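Local coordinates for protein xylan esterase, putative, AXE2C (PDB 2WAA) that removes acetyl groups from acetylated xylan and glucomannan as a family 2 carbohydrate esterase of plant cell wall degradation, at residues 34-38 / 205-210; 138-144 / 181-185; 146-150 / 313-319; 165-171 / 322-326. All blocks are in the same frame, centred on the assembly; numbering follows the deposited sequence.

Contact 1: residues 34-38 / 205-210; sequences LTFGY and FYQFTL
Y38 extends its phenol across to the chain turn at F205: its OH donates to the main-chain O of F205 over 2.8 Å, arriving above the carbonyl plane, 50° out of it. The opposite face of that carbonyl is met by F208 N, which closes the type I turn from F205 to F208. Two donors therefore grip F205 O, and the turn itself holds the acceptor where the phenol can find it. Tyrosine suits the place because its ring edge also tolerates oxygen: CE2 of Y38 lies 3.4 Å from F208 O, which is in the ring plane, and equally near T209 O. The hydroxyl meets the edge of the F205 ring too, 3.4 Å from CD1.

A second patch is apolar. CD2 of L210 sits 3.6 Å from CG2 of T35, the methyl being anti to the backbone N of T35 (OG1 at chi1 -59°) while OG1 turns to T113. G37, having no side chain, lets CB of L210 approach its backbone N to 3.9 Å. That same G37 N donates to a water at 2.9 Å, and the water in turn donates to T209 O, so it bridges the two segments.

Strand 34-36 belongs to the antiparallel sheet of the CE2 N-terminal region, between strands 27-28 and 112-119, whereas 205-210 begins at the last residue of helix 202-205 of the GDSL-type hydrolase and runs on into the loop before strand 228-231. The contact thus joins the two parts of the enzyme, with Y38 and F205 both resting on V182 of strand 177-183.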
loop_
_atom_site.group_PDB
_atom_site.type_symbol
_atom_site.label_atom_id
_atom_site.label_comp_id
_atom_site.label_asym_id
_atom_site.label_seq_id
_atom_site.Cartn_x
_atom_site.Cartn_y
_atom_site.Cartn_z
ATOM N N LEU A 34 1.223 -13.121 -11.552
ATOM C CA LEU A 34 0.669 -11.866 -11.018
ATOM C C LEU A 34 1.725 -10.800 -11.090
ATOM O O LEU A 34 2.900 -11.026 -10.785
ATOM C CB LEU A 34 0.276 -12.027 -9.539
ATOM C CG LEU A 34 -0.803 -13.065 -9.289
ATOM C CD1 LEU A 34 -0.968 -13.070 -7.719
ATOM C CD2 LEU A 34 -2.050 -12.642 -10.041
ATOM N N THR A 35 1.277 -9.605 -11.466
ATOM C CA THR A 35 2.161 -8.445 -11.489
ATOM C C THR A 35 1.560 -7.362 -10.596
ATOM O O THR A 35 0.336 -7.184 -10.571
ATOM C CB THR A 35 2.359 -7.936 -12.945
ATOM O OG1 THR A 35 2.917 -8.995 -13.736
ATOM C CG2 THR A 35 3.356 -6.792 -12.966
ATOM N N PHE A 36 2.429 -6.679 -9.868
ATOM C CA PHE A 36 1.977 -5.655 -8.959
ATOM C C PHE A 36 2.975 -4.527 -8.811
ATOM O O PHE A 36 4.194 -4.703 -9.012
ATOM C CB PHE A 36 1.633 -6.287 -7.589
ATOM C CG PHE A 36 2.652 -7.275 -7.084
ATOM C CD1 PHE A 36 3.698 -6.873 -6.243
ATOM C CD2 PHE A 36 2.562 -8.615 -7.456
ATOM C CE1 PHE A 36 4.647 -7.771 -5.789
ATOM C CE2 PHE A 36 3.509 -9.550 -6.991
ATOM C CZ PHE A 36 4.560 -9.112 -6.154
ATOM N N GLY A 37 2.438 -3.345 -8.466
ATOM C CA GLY A 37 3.240 -2.147 -8.381
ATOM C C GLY A 37 3.033 -1.366 -7.079
ATOM O O GLY A 37 3.940 -0.665 -6.661
ATOM N N TYR A 38 1.845 -1.431 -6.484
ATOM C CA TYR A 38 1.613 -0.670 -5.248
ATOM C C TYR A 38 2.346 -1.307 -4.075
ATOM O O TYR A 38 2.540 -2.507 -4.057
ATOM C CB TYR A 38 0.121 -0.553 -4.934
ATOM C CG TYR A 38 -0.562 0.437 -5.838
ATOM C CD1 TYR A 38 -0.277 1.810 -5.751
ATOM C CD2 TYR A 38 -1.461 0.008 -6.813
ATOM C CE1 TYR A 38 -0.897 2.717 -6.597
ATOM C CE2 TYR A 38 -2.104 0.942 -7.668
ATOM C CZ TYR A 38 -1.787 2.279 -7.555
ATOM O OH TYR A 38 -2.423 3.230 -8.361
ATOM N N PHE A 205 -4.747 7.674 -10.762
ATOM C CA PHE A 205 -4.112 6.380 -10.441
ATOM C C PHE A 205 -4.940 5.517 -9.521
ATOM O O PHE A 205 -4.718 4.312 -9.449
ATOM C CB PHE A 205 -2.619 6.484 -9.996
ATOM C CG PHE A 205 -2.403 7.178 -8.652
ATOM C CD1 PHE A 205 -2.624 6.506 -7.436
ATOM C CD2 PHE A 205 -1.925 8.501 -8.613
ATOM C CE1 PHE A 205 -2.413 7.175 -6.193
ATOM C CE2 PHE A 205 -1.713 9.178 -7.379
ATOM C CZ PHE A 205 -1.947 8.491 -6.168
ATOM N N TYR A 206 -5.894 6.111 -8.819
ATOM C CA TYR A 206 -6.839 5.332 -8.025
ATOM C C TYR A 206 -7.587 4.315 -8.922
ATOM O O TYR A 206 -8.101 3.302 -8.439
ATOM C CB TYR A 206 -7.840 6.268 -7.360
ATOM C CG TYR A 206 -9.174 5.635 -7.049
ATOM C CD1 TYR A 206 -9.347 4.850 -5.930
ATOM C CD2 TYR A 206 -10.271 5.877 -7.867
ATOM C CE1 TYR A 206 -10.624 4.287 -5.620
ATOM C CE2 TYR A 206 -11.532 5.325 -7.590
ATOM C CZ TYR A 206 -11.689 4.528 -6.464
ATOM O OH TYR A 206 -12.939 3.995 -6.200
ATOM N N GLN A 207 -7.646 4.601 -10.230
ATOM C CA GLN A 207 -8.331 3.710 -11.157
ATOM C C GLN A 207 -7.461 2.576 -11.687
ATOM O O GLN A 207 -7.980 1.692 -12.367
ATOM C CB GLN A 207 -8.877 4.499 -12.389
ATOM C CG GLN A 207 -9.950 5.588 -12.051
ATOM C CD GLN A 207 -11.314 5.057 -11.500
ATOM O OE1 GLN A 207 -11.569 3.828 -11.380
ATOM N NE2 GLN A 207 -12.202 6.014 -11.114
ATOM N N PHE A 208 -6.162 2.584 -11.392
ATOM C CA PHE A 208 -5.237 1.678 -12.081
ATOM C C PHE A 208 -4.857 0.520 -11.208
ATOM O O PHE A 208 -4.611 0.680 -10.013
ATOM C CB PHE A 208 -3.939 2.436 -12.404
ATOM C CG PHE A 208 -4.126 3.633 -13.305
ATOM C CD1 PHE A 208 -5.187 3.670 -14.203
ATOM C CD2 PHE A 208 -3.194 4.663 -13.296
ATOM C CE1 PHE A 208 -5.333 4.765 -15.072
ATOM C CE2 PHE A 208 -3.350 5.767 -14.159
ATOM C CZ PHE A 208 -4.389 5.803 -15.030
ATOM N N THR A 209 -4.736 -0.663 -11.794
ATOM C CA THR A 209 -4.253 -1.769 -10.982
ATOM C C THR A 209 -2.780 -1.577 -10.608
ATOM O O THR A 209 -2.321 -1.946 -9.498
ATOM C CB THR A 209 -4.380 -3.061 -11.797
ATOM O OG1 THR A 209 -5.771 -3.276 -12.076
ATOM C CG2 THR A 209 -3.818 -4.261 -11.022
ATOM N N LEU A 210 -2.016 -1.083 -11.581
ATOM C CA LEU A 210 -0.611 -0.721 -11.361
ATOM C C LEU A 210 -0.215 0.190 -12.511
ATOM O O LEU A 210 -0.926 0.230 -13.503
ATOM C CB LEU A 210 0.271 -1.976 -11.394
ATOM C CG LEU A 210 0.137 -2.928 -12.623
ATOM C CD1 LEU A 210 0.699 -2.345 -13.911
ATOM C CD2 LEU A 210 0.834 -4.285 -12.341
HETATM O O HOH W 1 -0.369 -3.106 -7.845
#

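Contact 2: residues 138-144 / 181-185; sequences LGDSVTC and LVCWG. With ACT (acetate ion), chain C.
L138 and V182 lie side by side on one face of the sheet, pointing the same way, with L138 CD2 3.7 Å from V182 CB; branched aliphatic chains fill this interior well. On the opposite face C183 turns toward the chain after the nucleophile strand. Its SG stands between the backbone N and the carbonyl carbon (chi1 48°), which directs it at SG of C144 for the disulfide, the modelled SG-SG separation of 2.5 Å being longer than a standard bond. T143 lays CG2 against C183 CB at 3.8 Å, while its OG1 bonds to Y167 OH. G139 fits between because T143 OG1 occupies the space a side chain would need.

Two parallel-strand bonds hold this arrangement: G139 N donates to V182 O, and W184 N to G139 O, both 3.2 Å long and bent. Next in the chain, D140 forms an Asx turn, its OD1 accepting from V142 N at 3.3 Å, and this orders the bend carrying S141, the inferred nucleophile. G139-D140-S141 matches the first three residues of the Gly-Asp-Ser-Leu motif that names the family, with V142 in the fourth place. S141 N donates to acetate OXT over 3.0 Å, at 158° about the hydrogen. G186 N and N236 ND2 bond the same acetate, an arrangement consistent with an oxyanion hole.

Within the parallel sheet, strand 177-183 is outermost and strand 133-139 is next, flanked on its other side by strand 228-231. Helix 167-174 links the first two as a beta-alpha-beta unit, and L138 packs on F255 and L259 of helix 245-262.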
loop_
_atom_site.group_PDB
_atom_site.type_symbol
_atom_site.label_atom_id
_atom_site.label_comp_id
_atom_site.label_asym_id
_atom_site.label_seq_id
_atom_site.Cartn_x
_atom_site.Cartn_y
_atom_site.Cartn_z
ATOM N N LEU A 138 -5.493 5.863 0.662
ATOM C CA LEU A 138 -5.128 6.597 -0.579
ATOM C C LEU A 138 -4.163 7.722 -0.189
ATOM O O LEU A 138 -4.396 8.449 0.797
ATOM C CB LEU A 138 -6.361 7.257 -1.195
ATOM C CG LEU A 138 -7.513 6.302 -1.497
ATOM C CD1 LEU A 138 -8.785 7.025 -1.967
ATOM C CD2 LEU A 138 -7.081 5.259 -2.494
ATOM N N GLY A 139 -3.099 7.910 -0.947
ATOM C CA GLY A 139 -2.218 8.994 -0.567
ATOM C C GLY A 139 -0.959 9.118 -1.416
ATOM O O GLY A 139 -0.907 8.698 -2.567
ATOM N N ASP A 140 0.048 9.702 -0.799
ATOM C CA ASP A 140 1.307 9.977 -1.463
ATOM C C ASP A 140 2.429 9.143 -0.824
ATOM O O ASP A 140 2.161 8.079 -0.289
ATOM C CB ASP A 140 1.565 11.495 -1.397
ATOM C CG ASP A 140 1.520 12.058 0.044
ATOM O OD1 ASP A 140 1.929 11.380 1.042
ATOM O OD2 ASP A 140 1.047 13.217 0.193
ATOM N N SER A 141 3.682 9.604 -0.880
ATOM C CA SER A 141 4.794 8.737 -0.460
ATOM C C SER A 141 4.772 8.347 1.007
ATOM O O SER A 141 5.349 7.308 1.346
ATOM C CB SER A 141 6.203 9.370 -0.733
ATOM O OG SER A 141 6.366 10.475 0.143
ATOM N N VAL A 142 4.151 9.159 1.875
ATOM C CA VAL A 142 4.069 8.780 3.292
ATOM C C VAL A 142 3.229 7.461 3.395
ATOM O O VAL A 142 3.617 6.513 4.066
ATOM C CB VAL A 142 3.435 9.885 4.125
ATOM C CG1 VAL A 142 3.353 9.433 5.607
ATOM C CG2 VAL A 142 4.288 11.200 3.983
ATOM N N THR A 143 2.102 7.426 2.703
ATOM C CA THR A 143 1.267 6.215 2.657
ATOM C C THR A 143 2.058 5.066 2.012
ATOM O O THR A 143 1.880 3.881 2.384
ATOM C CB THR A 143 -0.071 6.488 1.930
ATOM O OG1 THR A 143 -0.843 7.452 2.663
ATOM C CG2 THR A 143 -0.933 5.195 1.752
ATOM N N CYS A 144 2.933 5.397 1.049
ATOM C CA CYS A 144 3.725 4.388 0.371
ATOM C C CYS A 144 4.909 3.887 1.209
ATOM O O CYS A 144 5.589 3.002 0.763
ATOM C CB CYS A 144 4.320 4.930 -0.938
ATOM S SG CYS A 144 3.213 4.955 -2.255
ATOM N N LEU A 181 -2.898 -0.335 -0.110
ATOM C CA LEU A 181 -2.299 0.998 -0.209
ATOM C C LEU A 181 -2.367 1.420 -1.697
ATOM O O LEU A 181 -1.906 0.657 -2.595
ATOM C CB LEU A 181 -0.842 0.941 0.251
ATOM C CG LEU A 181 -0.610 0.357 1.640
ATOM C CD1 LEU A 181 0.898 0.399 1.977
ATOM C CD2 LEU A 181 -1.441 1.079 2.773
ATOM N N VAL A 182 -2.977 2.574 -1.986
ATOM C CA VAL A 182 -3.084 3.052 -3.381
ATOM C C VAL A 182 -2.539 4.469 -3.297
ATOM O O VAL A 182 -3.246 5.395 -2.915
ATOM C CB VAL A 182 -4.543 2.978 -3.906
ATOM C CG1 VAL A 182 -4.705 3.716 -5.271
ATOM C CG2 VAL A 182 -4.937 1.502 -4.079
ATOM N N CYS A 183 -1.254 4.605 -3.599
ATOM C CA CYS A 183 -0.508 5.823 -3.278
ATOM C C CYS A 183 0.597 5.943 -4.320
ATOM O O CYS A 183 1.008 4.942 -4.933
ATOM C CB CYS A 183 0.060 5.750 -1.865
ATOM S SG CYS A 183 0.915 4.140 -1.560
ATOM N N TRP A 184 1.096 7.158 -4.509
ATOM C CA TRP A 184 2.176 7.381 -5.478
ATOM C C TRP A 184 3.008 8.550 -4.983
ATOM O O TRP A 184 2.483 9.680 -4.824
ATOM C CB TRP A 184 1.576 7.699 -6.859
ATOM C CG TRP A 184 2.542 7.453 -7.997
ATOM C CD1 TRP A 184 3.712 8.096 -8.212
ATOM C CD2 TRP A 184 2.384 6.526 -9.070
ATOM N NE1 TRP A 184 4.321 7.634 -9.356
ATOM C CE2 TRP A 184 3.521 6.645 -9.889
ATOM C CE3 TRP A 184 1.409 5.577 -9.394
ATOM C CZ2 TRP A 184 3.698 5.879 -11.035
ATOM C CZ3 TRP A 184 1.595 4.794 -10.530
ATOM C CH2 TRP A 184 2.736 4.953 -11.336
ATOM N N GLY A 185 4.290 8.322 -4.744
ATOM C CA GLY A 185 5.132 9.428 -4.282
ATOM C C GLY A 185 5.142 10.640 -5.206
ATOM O O GLY A 185 5.198 10.516 -6.443
HETATM C C ACT C . 5.598 12.807 -1.088
HETATM O O ACT C . 6.843 12.933 -1.361
HETATM O OXT ACT C . 4.936 12.118 -1.899
HETATM C CH3 ACT C . 4.938 13.421 0.117
#

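Contact 3: residues 146-150 / 313-319; sequences EAIDR and SDAHPTK. With ACT (acetate ion), chain C.
I148 and K319 bring the two loops nearest, their CA atoms 4.8 Å apart, where the type I turn A147-R150 runs past the irregular chain before helix 319-337. E146 lays its extended side chain over one face of the H316 ring: CG stands 3.9 Å from the ring centroid, almost on its normal, and the carboxylate stacks toward the rim with planes 22° apart. Its OE2 pairs with K156, which also holds D314 OD2.

In the imidazole plane, ND1 of H316 donates to the syn lone pair of D314 OD1 at 2.8 Å, and the backbone N of H316 takes the anti lone pair of that oxygen at 2.9 Å. The backbone bond makes an Asx turn that positions the carboxylate, and the ND1 bond sets the ring rotation, as suits the inferred charge-relay pair, and directs NE2 toward S141 and the acetate.

R150 ties the two loops together through main-chain oxygens. Bent at chi3 (66°), it sends NH2 to H316 O at 2.7 Å, NH1 to D314 O at 2.9 Å and NE back to A147 O. An arginine can satisfy all three carbonyls, and a salt bridge from NH1 to D311 probably balances its charge. T318 CG2 lies over one face of the guanidinium and D314 CB over the other. K319 NZ makes a salt bridge of 2.7 Å with D149 OD1.

The contact thus joins the loop after strand 133-139 to the one between strand 300-302 and helix 319-337, with I148 and P317 both packing on H322 of that helix.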
loop_
_atom_site.group_PDB
_atom_site.type_symbol
_atom_site.label_atom_id
_atom_site.label_comp_id
_atom_site.label_asym_id
_atom_site.label_seq_id
_atom_site.Cartn_x
_atom_site.Cartn_y
_atom_site.Cartn_z
ATOM N N GLU A 146 7.714 5.587 2.087
ATOM C CA GLU A 146 9.035 6.106 1.707
ATOM C C GLU A 146 9.937 6.506 2.903
ATOM O O GLU A 146 9.486 7.169 3.840
ATOM C CB GLU A 146 8.874 7.319 0.769
ATOM C CG GLU A 146 10.270 8.008 0.439
ATOM C CD GLU A 146 10.159 8.999 -0.736
ATOM O OE1 GLU A 146 9.099 9.098 -1.385
ATOM O OE2 GLU A 146 11.183 9.654 -1.068
ATOM N N ALA A 147 11.190 6.026 2.865
ATOM C CA ALA A 147 12.261 6.451 3.817
ATOM C C ALA A 147 12.081 5.931 5.234
ATOM O O ALA A 147 12.799 6.353 6.165
ATOM C CB ALA A 147 12.418 7.993 3.813
ATOM N N ILE A 148 11.179 4.974 5.423
ATOM C CA ILE A 148 11.072 4.355 6.751
ATOM C C ILE A 148 12.368 3.645 7.134
ATOM O O ILE A 148 12.760 3.677 8.332
ATOM C CB ILE A 148 9.834 3.434 6.832
ATOM C CG1 ILE A 148 8.578 4.337 6.776
ATOM C CG2 ILE A 148 9.864 2.524 8.062
ATOM C CD1 ILE A 148 7.287 3.565 6.747
ATOM N N ASP A 149 13.032 3.003 6.166
ATOM C CA ASP A 149 14.230 2.209 6.499
ATOM C C ASP A 149 15.521 2.941 6.152
ATOM O O ASP A 149 16.503 2.318 5.756
ATOM C CB ASP A 149 14.233 0.811 5.828
ATOM C CG ASP A 149 13.319 -0.202 6.531
ATOM O OD1 ASP A 149 12.753 0.088 7.622
ATOM O OD2 ASP A 149 13.118 -1.312 5.958
ATOM N N ARG A 150 15.514 4.261 6.300
ATOM C CA ARG A 150 16.683 5.074 5.997
ATOM C C ARG A 150 17.766 4.659 6.976
ATOM O O ARG A 150 17.479 4.244 8.092
ATOM C CB ARG A 150 16.365 6.561 6.230
ATOM C CG ARG A 150 16.317 6.915 7.740
ATOM C CD ARG A 150 15.676 8.297 8.043
ATOM N NE ARG A 150 14.248 8.292 7.689
ATOM C CZ ARG A 150 13.459 9.353 7.573
ATOM N NH1 ARG A 150 13.908 10.589 7.833
ATOM N NH2 ARG A 150 12.196 9.146 7.199
ATOM N N SER A 313 18.240 13.653 8.040
ATOM C CA SER A 313 18.513 13.032 6.731
ATOM C C SER A 313 17.386 13.107 5.704
ATOM O O SER A 313 17.649 13.004 4.513
ATOM C CB SER A 313 18.928 11.573 6.886
ATOM O OG SER A 313 17.952 10.826 7.603
ATOM N N ASP A 314 16.132 13.227 6.149
ATOM C CA ASP A 314 15.001 13.210 5.206
ATOM C C ASP A 314 13.761 13.727 5.942
ATOM O O ASP A 314 13.498 13.329 7.075
ATOM C CB ASP A 314 14.837 11.782 4.694
ATOM C CG ASP A 314 13.969 11.684 3.445
ATOM O OD1 ASP A 314 12.811 12.104 3.541
ATOM O OD2 ASP A 314 14.439 11.198 2.371
ATOM N N ALA A 315 13.029 14.646 5.321
ATOM C CA ALA A 315 11.809 15.204 5.938
ATOM C C ALA A 315 10.653 14.211 5.985
ATOM O O ALA A 315 9.686 14.455 6.688
ATOM C CB ALA A 315 11.357 16.465 5.193
ATOM N N HIS A 316 10.726 13.087 5.245
ATOM C CA HIS A 316 9.636 12.112 5.327
ATOM C C HIS A 316 9.589 11.556 6.742
ATOM O O HIS A 316 10.635 11.369 7.362
ATOM C CB HIS A 316 9.845 10.939 4.354
ATOM C CG HIS A 316 9.542 11.282 2.931
ATOM N ND1 HIS A 316 10.482 11.842 2.100
ATOM C CD2 HIS A 316 8.417 11.127 2.186
ATOM C CE1 HIS A 316 9.946 12.043 0.903
ATOM N NE2 HIS A 316 8.689 11.623 0.931
ATOM N N PRO A 317 8.383 11.263 7.264
ATOM C CA PRO A 317 8.296 10.742 8.618
ATOM C C PRO A 317 9.180 9.499 8.818
ATOM O O PRO A 317 9.253 8.614 7.928
ATOM C CB PRO A 317 6.802 10.417 8.773
ATOM C CG PRO A 317 6.112 11.510 7.926
ATOM C CD PRO A 317 7.054 11.657 6.722
ATOM N N THR A 318 9.822 9.427 9.979
ATOM C CA THR A 318 10.651 8.277 10.303
ATOM C C THR A 318 9.815 7.048 10.695
ATOM O O THR A 318 8.597 7.131 10.873
ATOM C CB THR A 318 11.536 8.584 11.540
ATOM O OG1 THR A 318 10.695 8.906 12.654
ATOM C CG2 THR A 318 12.483 9.751 11.272
ATOM N N LYS A 319 10.496 5.909 10.836
ATOM C CA LYS A 319 9.850 4.695 11.330
ATOM C C LYS A 319 9.162 4.951 12.657
ATOM O O LYS A 319 8.001 4.561 12.826
ATOM C CB LYS A 319 10.885 3.568 11.477
ATOM C CG LYS A 319 10.306 2.245 12.096
ATOM C CD LYS A 319 11.364 1.111 12.084
ATOM C CE LYS A 319 11.706 0.789 10.596
ATOM N NZ LYS A 319 12.802 -0.280 10.299
HETATM C C ACT C . 5.598 12.807 -1.088
HETATM O O ACT C . 6.843 12.933 -1.361
HETATM O OXT ACT C . 4.936 12.118 -1.899
HETATM C CH3 ACT C . 4.938 13.421 0.117
HETATM O O HOH W 2 7.716 8.402 5.579
HETATM O O HOH W 3 13.127 6.025 9.687
#

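Contact 4: residues 165-171 / 322-326; sequences ESYGMLT and HAAMA
The Y167 ring carries CE of M325 over one face, 3.5 Å above the plane and displaced toward the rim, and has H322 ND1 in its plane at the edge. The two rings meet rim to rim, their planes inclined at 33°, without stacking. At the edge of the imidazole, ND1 accepts from Y167 N at 2.9 Å, the donor only 10° out of the ring plane. That nitrogen therefore probably carries no proton. Histidine suits the spot because it supplies a flat acceptor to a main-chain N-H at the start of helix 167-174, where no preceding turn provides a carbonyl; the hydroxyl of the N-cap residue S166 is engaged by A163 O.

Methionine gives the tyrosine a flexible partner: its chain is bent at chi3 (58°), and CE makes a CH-pi contact over the face, while SD stands obliquely in a longer Met-aromatic contact. Further along, A326 is small enough for the helices to close, its CB lying 3.7 Å from L170 CB and 3.4 Å from T171 OG1. That hydroxyl is also spent on Y167 O, 2.7 Å away.

The axes of 167-171 and 322-326 approach to 8.3 Å, with a crossing angle of -46°. Two helices packed in this way beside a parallel sheet are characteristic of the alpha/beta/alpha sandwich of SGNH hydrolases, here with the side chain of H322 about 6 Å from that of H316.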
loop_
_atom_site.group_PDB
_atom_site.type_symbol
_atom_site.label_atom_id
_atom_site.label_comp_id
_atom_site.label_asym_id
_atom_site.label_seq_id
_atom_site.Cartn_x
_atom_site.Cartn_y
_atom_site.Cartn_z
ATOM N N GLU A 165 5.867 -1.548 7.990
ATOM C CA GLU A 165 6.004 -0.633 9.113
ATOM C C GLU A 165 5.492 0.766 8.842
ATOM O O GLU A 165 5.684 1.682 9.664
ATOM C CB GLU A 165 7.464 -0.613 9.599
ATOM C CG GLU A 165 7.766 -2.009 10.143
ATOM C CD GLU A 165 9.094 -2.124 10.793
ATOM O OE1 GLU A 165 10.090 -2.288 10.068
ATOM O OE2 GLU A 165 9.123 -2.047 12.045
ATOM N N SER A 166 4.795 0.920 7.724
ATOM C CA SER A 166 4.136 2.197 7.421
ATOM C C SER A 166 2.852 2.366 8.252
ATOM O O SER A 166 2.222 1.370 8.660
ATOM C CB SER A 166 3.841 2.285 5.914
ATOM O OG SER A 166 2.748 1.414 5.548
ATOM N N TYR A 167 2.428 3.621 8.488
ATOM C CA TYR A 167 1.307 3.842 9.362
ATOM C C TYR A 167 0.046 3.122 8.858
ATOM O O TYR A 167 -0.760 2.655 9.677
ATOM C CB TYR A 167 1.015 5.347 9.565
ATOM C CG TYR A 167 0.270 5.952 8.389
ATOM C CD1 TYR A 167 -1.118 6.061 8.426
ATOM C CD2 TYR A 167 0.957 6.374 7.234
ATOM C CE1 TYR A 167 -1.872 6.620 7.326
ATOM C CE2 TYR A 167 0.240 6.914 6.124
ATOM C CZ TYR A 167 -1.178 7.029 6.208
ATOM O OH TYR A 167 -1.879 7.559 5.150
ATOM N N GLY A 168 -0.120 3.035 7.537
ATOM C CA GLY A 168 -1.335 2.413 6.955
ATOM C C GLY A 168 -1.389 0.921 7.300
ATOM O O GLY A 168 -2.439 0.421 7.713
ATOM N N MET A 169 -0.257 0.237 7.181
ATOM C CA MET A 169 -0.228 -1.198 7.532
ATOM C C MET A 169 -0.284 -1.440 9.047
ATOM O O MET A 169 -0.971 -2.375 9.495
ATOM C CB MET A 169 0.918 -1.945 6.856
ATOM C CG MET A 169 0.876 -1.823 5.301
ATOM S SD MET A 169 1.754 -3.216 4.494
ATOM C CE MET A 169 0.453 -4.432 4.319
ATOM N N LEU A 170 0.358 -0.568 9.832
ATOM C CA LEU A 170 0.291 -0.710 11.303
ATOM C C LEU A 170 -1.118 -0.465 11.798
ATOM O O LEU A 170 -1.560 -1.177 12.692
ATOM C CB LEU A 170 1.224 0.286 12.012
ATOM C CG LEU A 170 2.695 -0.004 11.761
ATOM C CD1 LEU A 170 3.502 1.126 12.352
ATOM C CD2 LEU A 170 3.056 -1.328 12.391
ATOM N N THR A 171 -1.817 0.536 11.225
ATOM C CA THR A 171 -3.185 0.854 11.588
ATOM C C THR A 171 -4.134 -0.326 11.246
ATOM O O THR A 171 -4.968 -0.695 12.079
ATOM C CB THR A 171 -3.643 2.150 10.907
ATOM O OG1 THR A 171 -2.803 3.244 11.365
ATOM C CG2 THR A 171 -5.076 2.463 11.231
ATOM N N HIS A 322 6.009 7.013 11.996
ATOM C CA HIS A 322 4.911 6.186 11.454
ATOM C C HIS A 322 4.193 5.408 12.557
ATOM O O HIS A 322 2.989 5.258 12.538
ATOM C CB HIS A 322 5.444 5.218 10.402
ATOM C CG HIS A 322 5.504 5.805 9.026
ATOM N ND1 HIS A 322 4.511 5.614 8.086
ATOM C CD2 HIS A 322 6.443 6.593 8.436
ATOM C CE1 HIS A 322 4.820 6.273 6.975
ATOM N NE2 HIS A 322 5.995 6.876 7.158
ATOM N N ALA A 323 4.949 4.863 13.518
ATOM C CA ALA A 323 4.323 4.170 14.646
ATOM C C ALA A 323 3.445 5.138 15.441
ATOM O O ALA A 323 2.310 4.802 15.805
ATOM C CB ALA A 323 5.421 3.542 15.551
ATOM N N ALA A 324 3.945 6.363 15.636
ATOM C CA ALA A 324 3.157 7.386 16.351
ATOM C C ALA A 324 1.882 7.709 15.570
ATOM O O ALA A 324 0.808 7.894 16.163
ATOM C CB ALA A 324 3.980 8.641 16.599
ATOM N N MET A 325 1.999 7.788 14.231
ATOM C CA MET A 325 0.890 8.155 13.414
ATOM C C MET A 325 -0.232 7.090 13.534
ATOM O O MET A 325 -1.410 7.420 13.631
ATOM C CB MET A 325 1.343 8.284 11.931
ATOM C CG MET A 325 2.234 9.496 11.660
ATOM S SD MET A 325 2.876 9.399 9.960
ATOM C CE MET A 325 1.407 9.352 9.037
ATOM N N ALA A 326 0.154 5.816 13.587
ATOM C CA ALA A 326 -0.838 4.778 13.709
ATOM C C ALA A 326 -1.501 4.873 15.077
ATOM O O ALA A 326 -2.706 4.708 15.186
ATOM C CB ALA A 326 -0.171 3.373 13.497
#

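Contacts 1, 2 and 4 are buried; contact 3 is partly open to solvent. Contact 1 alone spans the N-terminal region and the hydrolase, and touches contact 2 through Y38 and F205, which pack on 181-184. Contacts 2, 3 and 4 lie within the GDSL-type fold. Contacts 2 and 3 share the probable active site, supplying the inferred nucleophile S141 and charge-relay residues D314 and H316 around one acetate. Contact 4 touches contact 2, where T143 and V142 meet Y167, H322 and M325. Chemistry follows place: sheet bonds and a disulfide in contact 2, apolar packing with one histidine-backbone bond in contact 4, a phenol and water bridge in contact 1, charged side chains meeting carboxylates and carbonyls in contact 3.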